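Local structure of putative lipid-transfer protein DIR1 (Arabidopsis thaliana, 2RKN) at residues 36-40 with 41-45. The protein binds lysophospholipid and zinc as a putative lipid-transfer protein and is required for long-distance signalling in systemic acquired resistance. Residues are numbered along the deposited sequence; the frame is centred on the assembly and turned at random.
With ZN (zinc ion), chain C; LP3 ((7R)-4,7-dihydroxy-N,N,N-trimethyl-10-oxo-3,5,9-trioxa-4-phosphaheptacosan-1-aminium 4-oxide), chain E.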
loop_
_atom_site.group_PDB
_atom_site.type_symbol
_atom_site.label_atom_id
_atom_site.label_comp_id
_atom_site.label_asym_id
_atom_site.label_seq_id
_atom_site.Cartn_x
_atom_site.Cartn_y
_atom_site.Cartn_z
ATOM N N GLN A 36 -0.277 -9.771 -1.869
ATOM C CA GLN A 36 -0.907 -10.904 -2.561
ATOM C C GLN A 36 -2.268 -11.304 -1.939
ATOM O O GLN A 36 -3.039 -12.018 -2.591
ATOM C CB GLN A 36 0.046 -12.119 -2.631
ATOM C CG GLN A 36 1.335 -11.765 -3.347
ATOM C CD GLN A 36 2.362 -12.901 -3.409
ATOM O OE1 GLN A 36 2.036 -14.051 -3.178
ATOM N NE2 GLN A 36 3.615 -12.567 -3.803
ATOM N N HIS A 37 -2.538 -10.897 -0.668
ATOM C CA HIS A 37 -3.849 -11.162 -0.076
ATOM C C HIS A 37 -4.585 -9.874 0.304
ATOM O O HIS A 37 -5.538 -9.891 1.142
ATOM C CB HIS A 37 -3.799 -12.183 1.080
ATOM C CG HIS A 37 -2.869 -11.813 2.196
ATOM N ND1 HIS A 37 -1.610 -12.366 2.343
ATOM C CD2 HIS A 37 -3.035 -10.971 3.244
ATOM C CE1 HIS A 37 -1.042 -11.867 3.428
ATOM N NE2 HIS A 37 -1.881 -11.017 3.987
ATOM N N ALA A 38 -4.192 -8.757 -0.317
ATOM C CA ALA A 38 -4.880 -7.491 -0.090
ATOM C C ALA A 38 -6.015 -7.269 -1.080
ATOM O O ALA A 38 -6.012 -7.824 -2.191
ATOM C CB ALA A 38 -3.888 -6.306 -0.125
ATOM N N ASP A 39 -6.980 -6.445 -0.680
ATOM C CA ASP A 39 -8.129 -6.184 -1.513
ATOM C C ASP A 39 -7.917 -4.789 -2.116
ATOM O O ASP A 39 -8.118 -3.767 -1.388
ATOM C CB ASP A 39 -9.334 -6.289 -0.623
ATOM C CG ASP A 39 -10.654 -6.096 -1.323
ATOM O OD1 ASP A 39 -10.693 -5.516 -2.479
ATOM O OD2 ASP A 39 -11.597 -6.429 -0.548
ATOM N N PHE A 40 -7.520 -4.746 -3.399
ATOM C CA PHE A 40 -7.154 -3.443 -3.964
ATOM C C PHE A 40 -8.275 -2.481 -4.076
ATOM O O PHE A 40 -8.044 -1.283 -3.829
ATOM C CB PHE A 40 -6.442 -3.522 -5.311
ATOM C CG PHE A 40 -5.174 -4.309 -5.295
ATOM C CD1 PHE A 40 -4.407 -4.404 -4.153
ATOM C CD2 PHE A 40 -4.706 -4.877 -6.450
ATOM C CE1 PHE A 40 -3.202 -5.123 -4.143
ATOM C CE2 PHE A 40 -3.470 -5.583 -6.434
ATOM C CZ PHE A 40 -2.750 -5.686 -5.241
ATOM N N ALA A 41 -9.451 -2.947 -4.495
ATOM C CA ALA A 41 -10.602 -2.050 -4.591
ATOM C C ALA A 41 -10.929 -1.454 -3.210
ATOM O O ALA A 41 -11.350 -0.286 -3.098
ATOM C CB ALA A 41 -11.793 -2.811 -5.139
ATOM N N CYS A 42 -10.766 -2.246 -2.162
ATOM C CA CYS A 42 -10.989 -1.753 -0.792
ATOM C C CYS A 42 -9.980 -0.653 -0.490
ATOM O O CYS A 42 -10.351 0.435 -0.038
ATOM C CB CYS A 42 -10.925 -2.982 0.157
ATOM S SG CYS A 42 -11.044 -2.554 1.948
ATOM N N LEU A 43 -8.720 -0.935 -0.864
ATOM C CA LEU A 43 -7.643 0.040 -0.589
ATOM C C LEU A 43 -7.864 1.357 -1.333
ATOM O O LEU A 43 -7.652 2.460 -0.753
ATOM C CB LEU A 43 -6.238 -0.526 -0.883
ATOM C CG LEU A 43 -5.726 -1.565 0.113
ATOM C CD1 LEU A 43 -4.551 -2.425 -0.415
ATOM C CD2 LEU A 43 -5.337 -0.901 1.504
ATOM N N CYS A 44 -8.296 1.267 -2.584
ATOM C CA CYS A 44 -8.670 2.453 -3.358
ATOM C C CYS A 44 -9.698 3.347 -2.676
ATOM O O CYS A 44 -9.721 4.542 -2.924
ATOM C CB CYS A 44 -9.192 2.062 -4.750
ATOM S SG CYS A 44 -7.818 1.567 -5.798
ATOM N N GLY A 45 -10.551 2.760 -1.855
ATOM C CA GLY A 45 -11.522 3.510 -1.062
ATOM C C GLY A 45 -10.916 4.450 -0.082
ATOM O O GLY A 45 -11.604 5.355 0.411
HETATM ZN ZN ZN C . -0.015 -11.554 5.136
HETATM C C1 LP3 E . 3.553 0.636 14.660
HETATM C C2 LP3 E . 2.314 1.362 15.022
HETATM C C3 LP3 E . 1.290 1.195 13.959
HETATM C C4 LP3 E . 7.896 1.318 16.333
HETATM C C11 LP3 E . 0.508 2.489 12.345
HETATM C C12 LP3 E . -0.269 1.897 11.182
HETATM C C13 LP3 E . 0.496 1.975 9.862
HETATM C C14 LP3 E . -0.237 2.829 8.829
HETATM C C15 LP3 E . 0.782 3.071 7.739
HETATM C C16 LP3 E . 0.204 3.525 6.422
HETATM C C17 LP3 E . 0.908 2.736 5.328
HETATM C C18 LP3 E . 0.056 2.649 4.085
HETATM C C19 LP3 E . 0.522 1.457 3.263
HETATM C C20 LP3 E . -0.316 1.257 2.039
HETATM C C21 LP3 E . -0.051 -0.200 1.764
HETATM C C22 LP3 E . -0.198 -0.552 0.307
HETATM C C23 LP3 E . -1.190 0.252 -0.489
HETATM C C24 LP3 E . -1.364 -0.506 -1.781
HETATM C C25 LP3 E . -2.339 0.220 -2.649
HETATM C C26 LP3 E . -3.053 -0.840 -3.447
HETATM C C27 LP3 E . -3.708 -0.248 -4.659
HETATM C C28 LP3 E . -4.967 0.509 -4.286
HETATM O O2 LP3 E . 1.839 0.865 16.162
HETATM O O3 LP3 E . 1.558 1.886 12.872
HETATM O O11 LP3 E . 0.153 3.562 12.795
HETATM O O1P LP3 E . 6.626 0.055 14.100
HETATM O O2P LP3 E . 5.233 -1.153 15.778
HETATM O O3P LP3 E . 4.673 1.219 15.121
HETATM O O4P LP3 E . 6.611 0.760 16.595
HETATM P P LP3 E . 5.806 0.216 15.392
HETATM O O HOH W 1 -9.909 -5.466 -5.718
HETATM O O HOH W 2 1.868 -11.899 4.308
#
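A chi1 of -178° swings the carboxylate of Asp39 beside its own carbonyl carbon and over the start of helix 40-44, where it meets Cys42, while Phe40 and Leu43 both hold CG anti to the carbonyl carbon, and Phe40 CD1 and Leu43 CD1 lie 4.2 Å apart. Asp39 is the N-cap: Cys42 N donates to Asp39 OD1 at 3.3 Å, reaching the oxygen from above the carboxylate plane, 69° out of it. Water 1 donates weakly to the same OD1 and accepts from Ala41 N at 2.8 Å, so OD1 is linked directly or through water to two amides of the first turn. Cys42 CB sits over the face of the carboxylate, 3.5 Å from Asp39 CG. Two i to i+4 backbone hydrogen bonds follow, Leu43 N to Asp39 O (2.9 Å) and Cys44 N to Phe40 O (2.8 Å), the latter nearly straight at 166°. Leu43 CD1 touches the Phe40 ring at its edge, near the ring plane, and is 3.9 Å from Ala38 CB. The same methyl packs on LP3 C26, and Cys44 SG lies 3.4 Å from the terminal C28, which places this turn at the end of the acyl chain in the lipid pocket. Disulfides Cys42-Cys5 and Cys44-Cys77 tie helix 40-44 to both chain termini, and in the loop following helix 29-35, His37 joins Glu11 of helix 9-15 in binding zinc.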